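Local coordinates for protein AlyQ (Persicobacter sp. CCB-QB2, PDB 7D2A) that binds uronic acid sugars of the alginate type through a family 32 carbohydrate-binding module, at residues F47-A52 / V129-A134; N56-A61 / I111-F116. One frame throughout, in Å; residues are numbered along the deposited sequence.

Contact 1: F47-A52 / V129-A134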
loop_
_atom_site.group_PDB
_atom_site.type_symbol
_atom_site.label_atom_id
_atom_site.label_comp_id
_atom_site.label_asym_id
_atom_site.label_seq_id
_atom_site.Cartn_x
_atom_site.Cartn_y
_atom_site.Cartn_z
ATOM N N PHE A 47 -5.636 4.132 -2.185
ATOM C CA PHE A 47 -5.536 5.317 -1.318
ATOM C C PHE A 47 -5.846 6.553 -2.126
ATOM O O PHE A 47 -5.315 6.696 -3.239
ATOM C CB PHE A 47 -4.130 5.422 -0.739
ATOM C CG PHE A 47 -3.772 4.173 -0.021
ATOM C CD1 PHE A 47 -4.191 3.954 1.291
ATOM C CD2 PHE A 47 -3.110 3.156 -0.668
ATOM C CE1 PHE A 47 -3.909 2.744 1.897
ATOM C CE2 PHE A 47 -2.833 1.945 -0.042
ATOM C CZ PHE A 47 -3.265 1.750 1.230
ATOM N N ASP A 48 -6.711 7.421 -1.599
ATOM C CA ASP A 48 -7.147 8.661 -2.263
ATOM C C ASP A 48 -6.503 9.841 -1.527
ATOM O O ASP A 48 -6.798 10.010 -0.324
ATOM C CB ASP A 48 -8.665 8.721 -2.241
ATOM C CG ASP A 48 -9.280 9.888 -2.967
ATOM O OD1 ASP A 48 -8.538 10.745 -3.511
ATOM O OD2 ASP A 48 -10.516 9.876 -3.031
ATOM N N LEU A 49 -5.790 10.693 -2.266
ATOM C CA LEU A 49 -5.186 11.905 -1.677
ATOM C C LEU A 49 -6.158 13.078 -1.719
ATOM O O LEU A 49 -5.796 14.173 -1.137
ATOM C CB LEU A 49 -3.882 12.260 -2.381
ATOM C CG LEU A 49 -2.808 11.176 -2.374
ATOM C CD1 LEU A 49 -1.520 11.686 -3.044
ATOM C CD2 LEU A 49 -2.505 10.662 -0.969
ATOM N N GLY A 50 -7.271 12.924 -2.449
ATOM C CA GLY A 50 -8.328 13.961 -2.502
ATOM C C GLY A 50 -8.137 14.864 -3.712
ATOM O O GLY A 50 -9.111 15.410 -4.201
ATOM N N SER A 51 -6.918 15.012 -4.204
ATOM C CA SER A 51 -6.612 15.806 -5.405
ATOM C C SER A 51 -5.242 15.341 -5.875
ATOM O O SER A 51 -4.614 14.555 -5.160
ATOM C CB SER A 51 -6.623 17.284 -5.112
ATOM O OG SER A 51 -5.685 17.597 -4.105
ATOM N N ALA A 52 -4.834 15.755 -7.058
ATOM C CA ALA A 52 -3.583 15.268 -7.661
ATOM C C ALA A 52 -2.389 15.942 -6.981
ATOM O O ALA A 52 -2.336 17.199 -6.924
ATOM C CB ALA A 52 -3.580 15.571 -9.139
ATOM N N VAL A 129 0.060 2.408 5.818
ATOM C CA VAL A 129 0.593 3.007 4.574
ATOM C C VAL A 129 0.713 4.500 4.765
ATOM O O VAL A 129 -0.218 5.103 5.371
ATOM C CB VAL A 129 -0.304 2.654 3.381
ATOM C CG1 VAL A 129 0.110 3.431 2.116
ATOM C CG2 VAL A 129 -0.262 1.188 3.067
ATOM N N ALA A 130 1.730 5.081 4.166
ATOM C CA ALA A 130 1.907 6.538 4.129
ATOM C C ALA A 130 2.468 6.919 2.766
ATOM O O ALA A 130 3.190 6.137 2.145
ATOM C CB ALA A 130 2.728 6.994 5.293
ATOM N N ILE A 131 2.155 8.093 2.277
ATOM C CA ILE A 131 2.412 8.489 0.876
ATOM C C ILE A 131 3.033 9.854 0.972
ATOM O O ILE A 131 2.381 10.774 1.627
ATOM C CB ILE A 131 1.122 8.495 0.042
ATOM C CG1 ILE A 131 0.538 7.078 0.012
ATOM C CG2 ILE A 131 1.372 9.055 -1.342
ATOM C CD1 ILE A 131 -0.798 6.963 -0.654
ATOM N N PHE A 132 4.170 10.039 0.253
ATOM C CA PHE A 132 5.090 11.177 0.416
ATOM C C PHE A 132 5.491 11.813 -0.902
ATOM O O PHE A 132 5.571 11.170 -1.974
ATOM C CB PHE A 132 6.363 10.700 1.112
ATOM C CG PHE A 132 6.134 10.137 2.482
ATOM C CD1 PHE A 132 5.669 8.844 2.601
ATOM C CD2 PHE A 132 6.352 10.884 3.615
ATOM C CE1 PHE A 132 5.493 8.273 3.849
ATOM C CE2 PHE A 132 6.126 10.318 4.879
ATOM C CZ PHE A 132 5.698 9.028 4.974
ATOM N N HIS A 133 5.863 13.081 -0.806
ATOM C CA HIS A 133 6.836 13.722 -1.718
ATOM C C HIS A 133 8.107 13.880 -0.904
ATOM O O HIS A 133 8.165 14.820 -0.037
ATOM C CB HIS A 133 6.270 15.003 -2.287
ATOM C CG HIS A 133 7.140 15.621 -3.320
ATOM N ND1 HIS A 133 6.919 16.912 -3.800
ATOM C CD2 HIS A 133 8.210 15.125 -3.970
ATOM C CE1 HIS A 133 7.858 17.165 -4.712
ATOM N NE2 HIS A 133 8.651 16.087 -4.853
ATOM N N ALA A 134 9.040 12.947 -1.057
ATOM C CA ALA A 134 10.276 12.830 -0.249
ATOM C C ALA A 134 11.386 13.681 -0.859
ATOM O O ALA A 134 11.461 13.827 -2.119
ATOM C CB ALA A 134 10.658 11.386 -0.169
#
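Between Phe47 and Leu49, which reach across to Val129 and Ile131, Asp48 points away from that strand, and its OD1 is gripped twice. Gly50 N donates to Asp48 OD1 at 2.7 Å, arriving 48° out of the carboxylate plane and closing an Asx turn, while Arg109 NE forms a salt bridge to the same oxygen. The contact itself is purely apolar. Phe47 has CG anti to its carbonyl carbon (chi1 -56°), which swings the ring back toward the start of the segment and across to Val129. There Val129 CG1 lies over one ring face, 4.0 Å from the Phe47 centroid, in a CH-pi contact, while Val129 CG2 comes within 3.6 Å of Phe47 CZ at the rim. One residue pair further on, the tip of Ile131 serves two partners: its CD1 approaches Phe47 CB at 3.7 Å and Leu49 CD2 at 4.1 Å. Replacing Phe47 by alanine would probably open a gap beneath Val129, whose two methyls would lose the ring they rest on. Along 47-49 alternation separates the chemistry: Phe47 and Leu49 pack between the sheets and hold by dispersion, while Asp48 pairs its charge on the other side.

Contact 2: N56-A61 / I111-F116; sequences NQVKAA and IRITGF
Val58 and Ile111 meet methyl to methyl in the middle of the domain, and the valine shows how one short side chain can serve two residues of a facing strand. Its CB leaves the backbone of strand 52-62 toward strand 110-118 and there divides into two branches. CG2, the branch anti to the carbonyl carbon, touches Ile111 CG2 at 3.9 Å, and the two side chains run alongside one another, pointing opposite ways. CG1, set anti to the backbone N (chi1 170°), looks instead toward Ile113, whose CD1 lies 4.3 Å from Val58 CG1. The same isoleucine tip extends to the next inward-facing residue, so that Ile113 CD1 is 4.4 Å from Ala60 CB; an extended chain (chi2 176°) gives it the length to meet so small a partner. The axes of segments 56-61 and 111-116 come no closer than 10.1 Å and are inclined at 47°, so the backbones are too distant to pair, and side chains alone join them. This is face-to-face packing between the two sheets of a beta-sandwich, as in the F5/8 type C fold. The surroundings complete the core: Val58 also rests on Ile74, Ile111 on Leu49 and Ile131, and Ile113 on Ile45 and Phe47. On the other face of the Val58 sheet Lys59 makes a cation-pi contact with Phe132, and the backbones of Asn56 and Gln57 both pair with Phe132, a classic beta bulge. The domain has no helices, so its neighbours are all strands and loops: strand 52-62 lies antiparallel to strand 123-133 in one sheet, while strand 110-118 runs between strands 43-49 and 70-77 in the other.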
loop_
_atom_site.group_PDB
_atom_site.type_symbol
_atom_site.label_atom_id
_atom_site.label_comp_id
_atom_site.label_asym_id
_atom_site.label_seq_id
_atom_site.Cartn_x
_atom_site.Cartn_y
_atom_site.Cartn_z
ATOM N N ASN A 56 6.488 10.629 -4.859
ATOM C CA ASN A 56 7.665 9.840 -5.244
ATOM C C ASN A 56 8.007 8.719 -4.276
ATOM O O ASN A 56 9.077 8.096 -4.406
ATOM C CB ASN A 56 8.873 10.759 -5.515
ATOM C CG ASN A 56 9.342 11.483 -4.263
ATOM O OD1 ASN A 56 8.818 11.206 -3.163
ATOM N ND2 ASN A 56 10.343 12.333 -4.409
ATOM N N GLN A 57 7.145 8.480 -3.292
ATOM C CA GLN A 57 7.485 7.480 -2.261
ATOM C C GLN A 57 6.206 7.012 -1.573
ATOM O O GLN A 57 5.299 7.790 -1.236
ATOM C CB GLN A 57 8.438 8.058 -1.234
ATOM C CG GLN A 57 8.943 7.029 -0.270
ATOM C CD GLN A 57 10.022 7.661 0.581
ATOM O OE1 GLN A 57 11.205 7.704 0.218
ATOM N NE2 GLN A 57 9.565 8.306 1.607
ATOM N N VAL A 58 6.108 5.695 -1.462
ATOM C CA VAL A 58 5.026 5.031 -0.727
ATOM C C VAL A 58 5.718 4.200 0.326
ATOM O O VAL A 58 6.583 3.431 -0.018
ATOM C CB VAL A 58 4.109 4.200 -1.628
ATOM C CG1 VAL A 58 3.179 3.359 -0.799
ATOM C CG2 VAL A 58 3.398 5.056 -2.636
ATOM N N LYS A 59 5.290 4.343 1.561
ATOM C CA LYS A 59 5.777 3.461 2.636
ATOM C C LYS A 59 4.645 2.529 3.040
ATOM O O LYS A 59 3.467 2.928 3.175
ATOM C CB LYS A 59 6.247 4.221 3.875
ATOM C CG LYS A 59 7.323 5.267 3.651
ATOM C CD LYS A 59 7.804 5.899 4.958
ATOM C CE LYS A 59 8.912 6.898 4.728
ATOM N NZ LYS A 59 9.690 7.085 5.970
ATOM N N ALA A 60 4.993 1.263 3.220
ATOM C CA ALA A 60 4.034 0.265 3.753
ATOM C C ALA A 60 4.704 -0.543 4.845
ATOM O O ALA A 60 5.885 -0.933 4.717
ATOM C CB ALA A 60 3.477 -0.638 2.677
ATOM N N ALA A 61 3.951 -0.748 5.905
ATOM C CA ALA A 61 4.285 -1.694 6.988
ATOM C C ALA A 61 3.460 -2.941 6.777
ATOM O O ALA A 61 2.231 -2.867 6.618
ATOM C CB ALA A 61 4.045 -1.064 8.342
ATOM N N ILE A 111 -3.337 6.092 -5.371
ATOM C CA ILE A 111 -2.216 5.144 -5.233
ATOM C C ILE A 111 -2.807 3.803 -4.868
ATOM O O ILE A 111 -3.551 3.733 -3.881
ATOM C CB ILE A 111 -1.218 5.609 -4.162
ATOM C CG1 ILE A 111 -0.489 6.905 -4.518
ATOM C CG2 ILE A 111 -0.224 4.491 -3.936
ATOM C CD1 ILE A 111 -1.224 8.179 -4.442
ATOM N N ARG A 112 -2.541 2.800 -5.689
ATOM C CA ARG A 112 -3.066 1.453 -5.453
ATOM C C ARG A 112 -1.914 0.510 -5.177
ATOM O O ARG A 112 -0.969 0.437 -5.990
ATOM C CB ARG A 112 -3.852 0.986 -6.681
ATOM C CG ARG A 112 -4.375 -0.440 -6.579
ATOM C CD ARG A 112 -5.302 -0.713 -7.738
ATOM N NE ARG A 112 -6.550 -0.026 -7.602
ATOM C CZ ARG A 112 -7.552 -0.082 -8.482
ATOM N NH1 ARG A 112 -7.410 -0.789 -9.593
ATOM N NH2 ARG A 112 -8.666 0.604 -8.251
ATOM N N ILE A 113 -2.000 -0.292 -4.113
ATOM C CA ILE A 113 -1.082 -1.400 -3.850
ATOM C C ILE A 113 -1.787 -2.689 -4.212
ATOM O O ILE A 113 -2.818 -2.947 -3.640
ATOM C CB ILE A 113 -0.578 -1.425 -2.390
ATOM C CG1 ILE A 113 0.150 -0.123 -2.065
ATOM C CG2 ILE A 113 0.237 -2.665 -2.177
ATOM C CD1 ILE A 113 0.581 -0.019 -0.628
ATOM N N THR A 114 -1.213 -3.438 -5.138
ATOM C CA THR A 114 -1.721 -4.763 -5.539
ATOM C C THR A 114 -0.817 -5.796 -4.899
ATOM O O THR A 114 0.394 -5.691 -5.003
ATOM C CB THR A 114 -1.800 -4.920 -7.065
ATOM O OG1 THR A 114 -2.638 -3.913 -7.618
ATOM C CG2 THR A 114 -2.324 -6.290 -7.406
ATOM N N GLY A 115 -1.413 -6.759 -4.178
ATOM C CA GLY A 115 -0.643 -7.809 -3.523
ATOM C C GLY A 115 -0.712 -9.129 -4.242
ATOM O O GLY A 115 -1.806 -9.422 -4.834
ATOM N N PHE A 116 0.375 -9.897 -4.131
ATOM C CA PHE A 116 0.536 -11.203 -4.832
ATOM C C PHE A 116 0.716 -12.317 -3.827
ATOM O O PHE A 116 1.327 -13.345 -4.161
ATOM C CB PHE A 116 1.644 -11.121 -5.874
ATOM C CG PHE A 116 1.357 -10.035 -6.866
ATOM C CD1 PHE A 116 0.268 -10.146 -7.702
ATOM C CD2 PHE A 116 2.131 -8.893 -6.923
ATOM C CE1 PHE A 116 -0.048 -9.131 -8.591
ATOM C CE2 PHE A 116 1.818 -7.878 -7.812
ATOM C CZ PHE A 116 0.718 -8.000 -8.643
#

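Contacts 1 and 2, their centres 11 Å apart, bridge the same two sheets. Strands 43-49 and 110-118 are antiparallel neighbours in one, where Phe47 N meets Ile111 O, and strands 52-62 and 123-133 are antiparallel neighbours in the other. Along the chain the order is 47-52, 56-61, 111-116, 129-134, so contact 2 is nested within the loop that contact 1 closes. The result is a continuous apolar core of a beta-sandwich. Strand 123-133 leads from this core to the functional end of the module: its Trp123 and Ser125 line the sugar pocket, and Thr127 and Glu128 belong to the calcium site.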